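Local coordinates for ankyrin repeat and SOCS box protein 11 (Homo sapiens, PDB 4UUC) that serves as the substrate-recognition component of a cullin-5-RING E3 ubiquitin ligase, directing targets such as BIK, DIRAS2 and RPN1 to ubiquitination and proteasomal degradation, at residues N29-T34 with N59-N64; N36-L41 with G65-G70; A19-I24 with A53-E58. All coordinates share one frame; numbering follows the deposited sequence.

How the interactions relate
Interactions 1 and 3 join ankyrin repeats 1 and 2 near the N terminus; interaction 2 ties the start of repeat 2 to its junction with repeat 3. Following the chain, 19-24 on helix 17-26 comes first, then loop segment 29-34, 36-41 running into helix 40-46, 53-58 on helix 50-58, and last 59-64 and 65-70. Interaction 3 closes 28 residues between helices 17-26 and 50-58, interaction 1 closes 24 between the loops that follow them, and interaction 2 closes 23 between the approach to helix 40-46 and the loop into repeat 3. None nests in another: each pair crosses. L56 of interaction 3 links them, its backbone O meeting A61 N and its CD1 packing against L41 N.

Interaction 1: residues N29-T34 with N59-N64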
loop_
_atom_site.group_PDB
_atom_site.type_symbol
_atom_site.label_atom_id
_atom_site.label_comp_id
_atom_site.label_asym_id
_atom_site.label_seq_id
_atom_site.Cartn_x
_atom_site.Cartn_y
_atom_site.Cartn_z
ATOM N N ASN A 29 -24.857 -10.087 16.328
ATOM C CA ASN A 29 -23.632 -9.541 16.896
ATOM C C ASN A 29 -22.700 -8.979 15.822
ATOM O O ASN A 29 -22.048 -9.731 15.094
ATOM C CB ASN A 29 -22.910 -10.619 17.702
ATOM C CG ASN A 29 -21.616 -10.122 18.315
ATOM O OD1 ASN A 29 -21.397 -8.916 18.456
ATOM N ND2 ASN A 29 -20.747 -11.057 18.688
ATOM N N VAL A 30 -22.635 -7.655 15.745
ATOM C CA VAL A 30 -21.820 -6.970 14.748
ATOM C C VAL A 30 -20.337 -7.321 14.870
ATOM O O VAL A 30 -19.611 -7.336 13.873
ATOM C CB VAL A 30 -22.009 -5.438 14.866
ATOM C CG1 VAL A 30 -20.855 -4.667 14.236
ATOM C CG2 VAL A 30 -23.329 -5.025 14.233
ATOM N N ASN A 31 -19.895 -7.615 16.090
ATOM C CA ASN A 31 -18.473 -7.793 16.365
ATOM C C ASN A 31 -18.020 -9.248 16.450
ATOM O O ASN A 31 -16.883 -9.524 16.830
ATOM C CB ASN A 31 -18.116 -7.065 17.660
ATOM C CG ASN A 31 -18.020 -5.569 17.466
ATOM O OD1 ASN A 31 -17.418 -5.099 16.501
ATOM N ND2 ASN A 31 -18.627 -4.812 18.369
ATOM N N LEU A 32 -18.897 -10.175 16.076
ATOM C CA LEU A 32 -18.535 -11.586 16.013
ATOM C C LEU A 32 -17.372 -11.787 15.051
ATOM O O LEU A 32 -17.387 -11.259 13.935
ATOM C CB LEU A 32 -19.734 -12.432 15.577
ATOM C CG LEU A 32 -19.467 -13.917 15.301
ATOM C CD1 LEU A 32 -19.046 -14.637 16.567
ATOM C CD2 LEU A 32 -20.687 -14.583 14.692
ATOM N N VAL A 33 -16.366 -12.536 15.486
ATOM C CA VAL A 33 -15.218 -12.824 14.641
ATOM C C VAL A 33 -15.070 -14.320 14.406
ATOM O O VAL A 33 -15.598 -15.141 15.164
ATOM C CB VAL A 33 -13.902 -12.262 15.241
ATOM C CG1 VAL A 33 -13.989 -10.758 15.396
ATOM C CG2 VAL A 33 -13.583 -12.921 16.584
ATOM N N THR A 34 -14.357 -14.662 13.338
ATOM C CA THR A 34 -14.052 -16.048 13.019
ATOM C C THR A 34 -12.869 -16.515 13.859
ATOM O O THR A 34 -12.357 -15.764 14.690
ATOM C CB THR A 34 -13.721 -16.227 11.530
ATOM O OG1 THR A 34 -12.497 -15.546 11.229
ATOM C CG2 THR A 34 -14.841 -15.669 10.657
ATOM N N ASN A 59 -22.894 0.861 14.036
ATOM C CA ASN A 59 -23.413 -0.062 15.038
ATOM C C ASN A 59 -22.301 -0.679 15.889
ATOM O O ASN A 59 -22.455 -1.771 16.439
ATOM C CB ASN A 59 -24.241 -1.151 14.358
ATOM C CG ASN A 59 -25.579 -0.634 13.870
ATOM O OD1 ASN A 59 -26.564 -0.644 14.609
ATOM N ND2 ASN A 59 -25.620 -0.163 12.629
ATOM N N GLY A 60 -21.181 0.030 15.990
ATOM C CA GLY A 60 -20.157 -0.293 16.970
ATOM C C GLY A 60 -19.052 -1.237 16.535
ATOM O O GLY A 60 -18.338 -1.773 17.383
ATOM N N ALA A 61 -18.893 -1.448 15.231
ATOM C CA ALA A 61 -17.810 -2.294 14.737
ATOM C C ALA A 61 -16.458 -1.724 15.175
ATOM O O ALA A 61 -16.302 -0.507 15.285
ATOM C CB ALA A 61 -17.874 -2.421 13.213
ATOM N N HIS A 62 -15.495 -2.607 15.438
ATOM C CA HIS A 62 -14.166 -2.195 15.888
ATOM C C HIS A 62 -13.299 -1.758 14.710
ATOM O O HIS A 62 -12.807 -2.586 13.945
ATOM C CB HIS A 62 -13.488 -3.334 16.648
ATOM C CG HIS A 62 -14.227 -3.761 17.878
ATOM N ND1 HIS A 62 -14.967 -2.886 18.644
ATOM C CD2 HIS A 62 -14.350 -4.974 18.470
ATOM C CE1 HIS A 62 -15.506 -3.539 19.658
ATOM N NE2 HIS A 62 -15.149 -4.808 19.574
ATOM N N VAL A 63 -13.105 -0.450 14.584
ATOM C CA VAL A 63 -12.426 0.129 13.427
ATOM C C VAL A 63 -10.945 -0.265 13.339
ATOM O O VAL A 63 -10.354 -0.228 12.256
ATOM C CB VAL A 63 -12.543 1.673 13.448
ATOM C CG1 VAL A 63 -11.652 2.278 14.537
ATOM C CG2 VAL A 63 -12.214 2.260 12.078
ATOM N N ASN A 64 -10.354 -0.643 14.471
ATOM C CA ASN A 64 -8.937 -1.009 14.524
ATOM C C ASN A 64 -8.714 -2.483 14.879
ATOM O O ASN A 64 -7.640 -2.863 15.350
ATOM C CB ASN A 64 -8.202 -0.115 15.531
ATOM C CG ASN A 64 -7.979 1.290 15.011
ATOM O OD1 ASN A 64 -7.388 1.490 13.944
ATOM N ND2 ASN A 64 -8.455 2.277 15.761
HETATM O O HOH W 1 -15.992 -5.422 14.420
#
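The side-chain amide of N31 lies over one face of the H62 imidazole, the two planes only 10° apart and OD1 3.6 Å above the ring centre of H62. This stack joins the loops that follow helices 17-26 and 50-58, in ankyrin repeats 1 and 2. In the second loop, G60, with positive phi, is the C' residue of the Schellman motif ending helix 50-58. G60 O accepts from the N31 amide: ND2 donates to it at 3.2 Å, with an N-H...O angle of 160°, along the amide plane but tilted well above the carbonyl plane. From the other branch, N31 OD1 takes a weak bond from H62 N, and one water bridges the same two atoms. An alanine at N31 would lose both amide bonds and the stack, and would probably leave the H62 ring freer to turn. Alongside, V30, buried and also touching L56 of helix 50-58, packs on A61 and N59. With CG1 anti to the backbone N (chi1 159°), that methyl sits 3.9 Å from A61 CB, while CG2 faces N59 CB. The first loop is braced by an Asx turn, in which N31 N donates to N29 OD1 at 3.1 Å.

Interaction 2: residues N36-L41 with G65-G70; sequences NRVSSL and GVTVHG
N36 and V68 make the one direct hydrogen bond between these segments: V68 N donates to N36 O at 3.0 Å, and an N-H...O angle of 170° shows it to be nearly straight, although the donor stands above the carbonyl plane. The packing is tight around this carbonyl. With CG1 of V68 anti to the backbone N (chi1 171°), V68 CG2 falls beside that N and reaches N36 O at 3.4 Å, and T67 CB approaches the same oxygen. One step along, the methyls V38 CG2 and T67 CG2 lie side by side, pointing the same way, 4.0 Å apart. The backbones come nearest at R37 and T67, CA to CA 4.7 Å.

The other side of the contact is looser. R37 touches with the root of its side chain alone: CB rests against V66 O, CG meets V68 CG2 at 3.9 Å crossing at about a right angle, and the chain then runs extended away from 65-70 with the guanidinium leading outward. Beside it R37 O and V66 O, both acceptors, are joined by a water that donates to each, at 2.7 Å to R37 O and 3.1 Å to V66 O.

The contact joins the start of ankyrin repeat 2 to the loop passing from repeat 2 to repeat 3. S39 opens helix 40-46 as its N-cap in an SSLH version of the family's TPLH motif, and H42 NE2 of that motif ties to G65 O. T67 begins a type I turn ending at G70, and its OG1 is bonded to A71 N.

Direct bonding between the segments thus goes backbone to backbone, and the side chains add methyl and methylene contacts. The chemistry suggests a join that probably depends more on the path of the two segments than on any paired charges, with a water bridging two acceptors that could not bond each other.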
loop_
_atom_site.group_PDB
_atom_site.type_symbol
_atom_site.label_atom_id
_atom_site.label_comp_id
_atom_site.label_asym_id
_atom_site.label_seq_id
_atom_site.Cartn_x
_atom_site.Cartn_y
_atom_site.Cartn_z
ATOM N N ASN A 36 -10.002 -16.955 12.793
ATOM C CA ASN A 36 -8.890 -16.103 12.375
ATOM C C ASN A 36 -9.110 -14.649 12.795
ATOM O O ASN A 36 -8.405 -13.748 12.339
ATOM C CB ASN A 36 -8.688 -16.185 10.858
ATOM C CG ASN A 36 -8.115 -17.520 10.414
ATOM O OD1 ASN A 36 -7.416 -18.195 11.171
ATOM N ND2 ASN A 36 -8.406 -17.905 9.177
ATOM N N ARG A 37 -10.095 -14.438 13.666
ATOM C CA ARG A 37 -10.416 -13.120 14.212
ATOM C C ARG A 37 -10.797 -12.121 13.111
ATOM O O ARG A 37 -10.483 -10.934 13.197
ATOM C CB ARG A 37 -9.247 -12.578 15.039
ATOM C CG ARG A 37 -8.918 -13.440 16.244
ATOM C CD ARG A 37 -8.054 -12.704 17.251
ATOM N NE ARG A 37 -7.768 -13.536 18.417
ATOM C CZ ARG A 37 -8.633 -13.775 19.398
ATOM N NH1 ARG A 37 -9.850 -13.248 19.364
ATOM N NH2 ARG A 37 -8.282 -14.548 20.419
ATOM N N VAL A 38 -11.486 -12.621 12.092
ATOM C CA VAL A 38 -12.015 -11.778 11.023
ATOM C C VAL A 38 -13.443 -11.354 11.351
ATOM O O VAL A 38 -14.311 -12.198 11.589
ATOM C CB VAL A 38 -11.995 -12.511 9.666
ATOM C CG1 VAL A 38 -12.555 -11.619 8.559
ATOM C CG2 VAL A 38 -10.577 -12.964 9.325
ATOM N N SER A 39 -13.673 -10.043 11.365
ATOM C CA SER A 39 -14.996 -9.476 11.603
ATOM C C SER A 39 -15.710 -9.185 10.282
ATOM O O SER A 39 -15.100 -9.213 9.216
ATOM C CB SER A 39 -14.886 -8.187 12.415
ATOM O OG SER A 39 -14.413 -7.115 11.608
ATOM N N SER A 40 -17.001 -8.892 10.363
ATOM C CA SER A 40 -17.762 -8.496 9.181
ATOM C C SER A 40 -17.190 -7.219 8.566
ATOM O O SER A 40 -17.185 -7.057 7.343
ATOM C CB SER A 40 -19.233 -8.304 9.538
ATOM O OG SER A 40 -19.823 -9.544 9.896
ATOM N N LEU A 41 -16.693 -6.319 9.410
ATOM C CA LEU A 41 -16.078 -5.086 8.916
ATOM C C LEU A 41 -14.840 -5.391 8.077
ATOM O O LEU A 41 -14.631 -4.774 7.030
ATOM C CB LEU A 41 -15.710 -4.155 10.072
ATOM C CG LEU A 41 -15.052 -2.832 9.659
ATOM C CD1 LEU A 41 -15.975 -2.017 8.753
ATOM C CD2 LEU A 41 -14.651 -2.022 10.879
ATOM N N GLY A 65 -9.724 -3.311 14.630
ATOM C CA GLY A 65 -9.644 -4.732 14.921
ATOM C C GLY A 65 -8.569 -5.426 14.105
ATOM O O GLY A 65 -8.384 -5.123 12.931
ATOM N N VAL A 66 -7.865 -6.365 14.730
ATOM C CA VAL A 66 -6.739 -7.044 14.094
ATOM C C VAL A 66 -7.006 -8.537 13.947
ATOM O O VAL A 66 -7.425 -9.200 14.898
ATOM C CB VAL A 66 -5.436 -6.832 14.902
ATOM C CG1 VAL A 66 -4.246 -7.402 14.161
ATOM C CG2 VAL A 66 -5.217 -5.351 15.176
ATOM N N THR A 67 -6.771 -9.060 12.744
ATOM C CA THR A 67 -6.904 -10.490 12.484
ATOM C C THR A 67 -5.665 -11.233 12.978
ATOM O O THR A 67 -4.666 -10.612 13.343
ATOM C CB THR A 67 -7.085 -10.795 10.988
ATOM O OG1 THR A 67 -5.848 -10.570 10.302
ATOM C CG2 THR A 67 -8.187 -9.930 10.374
ATOM N N VAL A 68 -5.730 -12.560 12.971
ATOM C CA VAL A 68 -4.603 -13.385 13.397
ATOM C C VAL A 68 -3.361 -13.095 12.558
ATOM O O VAL A 68 -2.236 -13.227 13.038
ATOM C CB VAL A 68 -4.945 -14.891 13.307
ATOM C CG1 VAL A 68 -3.707 -15.756 13.542
ATOM C CG2 VAL A 68 -6.032 -15.245 14.310
ATOM N N HIS A 69 -3.571 -12.694 11.308
ATOM C CA HIS A 69 -2.468 -12.433 10.387
ATOM C C HIS A 69 -2.037 -10.960 10.368
ATOM O O HIS A 69 -1.197 -10.566 9.560
ATOM C CB HIS A 69 -2.856 -12.880 8.978
ATOM C CG HIS A 69 -3.082 -14.356 8.861
ATOM N ND1 HIS A 69 -4.030 -14.901 8.022
ATOM C CD2 HIS A 69 -2.481 -15.401 9.479
ATOM C CE1 HIS A 69 -4.003 -16.218 8.128
ATOM N NE2 HIS A 69 -3.072 -16.547 9.004
ATOM N N GLY A 70 -2.612 -10.153 11.259
ATOM C CA GLY A 70 -2.174 -8.778 11.448
ATOM C C GLY A 70 -2.852 -7.780 10.528
ATOM O O GLY A 70 -2.344 -6.674 10.318
HETATM O O HOH W 2 -10.464 -8.977 15.107
#

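Interaction 3: residues A19-I24 with A53-E58; sequences ALKTLI and AKALLE
L20 reaches across from helix 17-26 to A55 and L56 of helix 50-58. Its CB is directed at the other helix, but neither CB nor CG comes within 4.2 Å of 53-58; the fork does the touching. Chi1 carries CG toward 53-58, and an unusual, non-staggered chi2 of 116° turns CD2 to A55 and CD1 to L56. CD2 sits 3.8 Å from A55 CB, and CD1 meets L56 CD1 at 4.2 Å, the two side chains crossing at about a right angle. L8, A11 and A12 of helix 7-14 also pack on L20.

One turn later I24 repeats the approach with a single methyl. Its chain is extended to CD1, which lies 4.1 Å from L56 CD2 and as far from A55 O, an oxygen already holding N59 ND2. L56 is therefore shared: one methyl faces L20, the other I24.

These are the second helices of ankyrin repeats 1 and 2, packed side by side, as consecutive repeats of the ankyrin fold are. The segment axes stand 10.3 Å apart at an angle of 14°, so the helices run nearly parallel. A55 CB points toward 19-24; L20 CD2 packs on it and I24 CD1 lies a little farther off.

On the solvent side K21 follows another course. After an extended start its last two torsions fold the chain back, bringing NZ to 4.3 Å from A55 CB. NZ stands 4.8 Å from E58 OE1, too far for a direct bond, although the opposite charges would probably favour each other. A water lies between them: it donates to E58 OE1 at 2.6 Å and accepts a weak bond from K21 NZ.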
loop_
_atom_site.group_PDB
_atom_site.type_symbol
_atom_site.label_atom_id
_atom_site.label_comp_id
_atom_site.label_asym_id
_atom_site.label_seq_id
_atom_site.Cartn_x
_atom_site.Cartn_y
_atom_site.Cartn_z
ATOM N N ALA A 19 -29.452 -6.672 2.900
ATOM C CA ALA A 19 -29.383 -7.870 3.740
ATOM C C ALA A 19 -28.586 -7.593 5.018
ATOM O O ALA A 19 -28.989 -7.990 6.113
ATOM C CB ALA A 19 -28.767 -9.024 2.973
ATOM N N LEU A 20 -27.459 -6.903 4.874
ATOM C CA LEU A 20 -26.624 -6.564 6.019
ATOM C C LEU A 20 -27.398 -5.736 7.049
ATOM O O LEU A 20 -27.389 -6.048 8.240
ATOM C CB LEU A 20 -25.379 -5.804 5.559
ATOM C CG LEU A 20 -24.421 -5.400 6.674
ATOM C CD1 LEU A 20 -23.079 -6.098 6.506
ATOM C CD2 LEU A 20 -24.259 -3.892 6.710
ATOM N N LYS A 21 -28.068 -4.685 6.589
ATOM C CA LYS A 21 -28.819 -3.815 7.487
ATOM C C LYS A 21 -30.005 -4.553 8.105
ATOM O O LYS A 21 -30.374 -4.290 9.248
ATOM C CB LYS A 21 -29.293 -2.565 6.748
ATOM C CG LYS A 21 -28.154 -1.634 6.358
ATOM C CD LYS A 21 -28.646 -0.435 5.562
ATOM C CE LYS A 21 -29.287 0.612 6.455
ATOM N NZ LYS A 21 -28.279 1.323 7.287
ATOM N N THR A 22 -30.582 -5.490 7.361
ATOM C CA THR A 22 -31.695 -6.279 7.878
ATOM C C THR A 22 -31.211 -7.149 9.034
ATOM O O THR A 22 -31.854 -7.219 10.081
ATOM C CB THR A 22 -32.329 -7.156 6.777
ATOM O OG1 THR A 22 -32.864 -6.316 5.745
ATOM C CG2 THR A 22 -33.453 -8.016 7.341
ATOM N N LEU A 23 -30.072 -7.806 8.841
ATOM C CA LEU A 23 -29.478 -8.643 9.882
ATOM C C LEU A 23 -29.104 -7.827 11.122
ATOM O O LEU A 23 -29.337 -8.261 12.247
ATOM C CB LEU A 23 -28.245 -9.367 9.336
ATOM C CG LEU A 23 -28.535 -10.481 8.325
ATOM C CD1 LEU A 23 -27.277 -10.861 7.553
ATOM C CD2 LEU A 23 -29.112 -11.696 9.031
ATOM N N ILE A 24 -28.520 -6.650 10.916
ATOM C CA ILE A 24 -28.170 -5.773 12.029
ATOM C C ILE A 24 -29.423 -5.396 12.821
ATOM O O ILE A 24 -29.416 -5.414 14.054
ATOM C CB ILE A 24 -27.446 -4.500 11.531
ATOM C CG1 ILE A 24 -26.046 -4.867 11.030
ATOM C CG2 ILE A 24 -27.345 -3.455 12.642
ATOM C CD1 ILE A 24 -25.326 -3.745 10.299
ATOM N N ALA A 53 -19.573 -1.077 5.263
ATOM C CA ALA A 53 -18.587 -0.724 6.279
ATOM C C ALA A 53 -19.144 0.338 7.229
ATOM O O ALA A 53 -19.040 0.197 8.446
ATOM C CB ALA A 53 -17.297 -0.238 5.628
ATOM N N LYS A 54 -19.761 1.380 6.676
ATOM C CA LYS A 54 -20.265 2.477 7.502
ATOM C C LYS A 54 -21.409 2.018 8.397
ATOM O O LYS A 54 -21.488 2.424 9.555
ATOM C CB LYS A 54 -20.730 3.654 6.643
ATOM C CG LYS A 54 -21.097 4.881 7.473
ATOM C CD LYS A 54 -21.464 6.073 6.611
ATOM C CE LYS A 54 -21.721 7.304 7.469
ATOM N NZ LYS A 54 -22.100 8.491 6.657
ATOM N N ALA A 55 -22.288 1.176 7.862
ATOM C CA ALA A 55 -23.406 0.649 8.636
ATOM C C ALA A 55 -22.895 -0.171 9.820
ATOM O O ALA A 55 -23.450 -0.112 10.918
ATOM C CB ALA A 55 -24.314 -0.193 7.754
ATOM N N LEU A 56 -21.830 -0.932 9.593
ATOM C CA LEU A 56 -21.223 -1.723 10.655
ATOM C C LEU A 56 -20.574 -0.806 11.696
ATOM O O LEU A 56 -20.717 -1.024 12.902
ATOM C CB LEU A 56 -20.192 -2.696 10.075
ATOM C CG LEU A 56 -20.769 -3.863 9.264
ATOM C CD1 LEU A 56 -19.698 -4.512 8.402
ATOM C CD2 LEU A 56 -21.402 -4.895 10.183
ATOM N N LEU A 57 -19.879 0.228 11.226
ATOM C CA LEU A 57 -19.223 1.185 12.115
ATOM C C LEU A 57 -20.240 1.956 12.954
ATOM O O LEU A 57 -20.007 2.221 14.134
ATOM C CB LEU A 57 -18.362 2.160 11.306
ATOM C CG LEU A 57 -17.075 1.541 10.758
ATOM C CD1 LEU A 57 -16.473 2.417 9.669
ATOM C CD2 LEU A 57 -16.067 1.293 11.879
ATOM N N GLU A 58 -21.366 2.305 12.338
ATOM C CA GLU A 58 -22.442 3.016 13.024
ATOM C C GLU A 58 -23.027 2.178 14.156
ATOM O O GLU A 58 -23.585 2.714 15.113
ATOM C CB GLU A 58 -23.548 3.397 12.033
ATOM C CG GLU A 58 -23.214 4.603 11.166
ATOM C CD GLU A 58 -24.237 4.855 10.069
ATOM O OE1 GLU A 58 -25.029 3.941 9.750
ATOM O OE2 GLU A 58 -24.247 5.978 9.522
HETATM O O HOH W 3 -25.848 3.484 7.312
#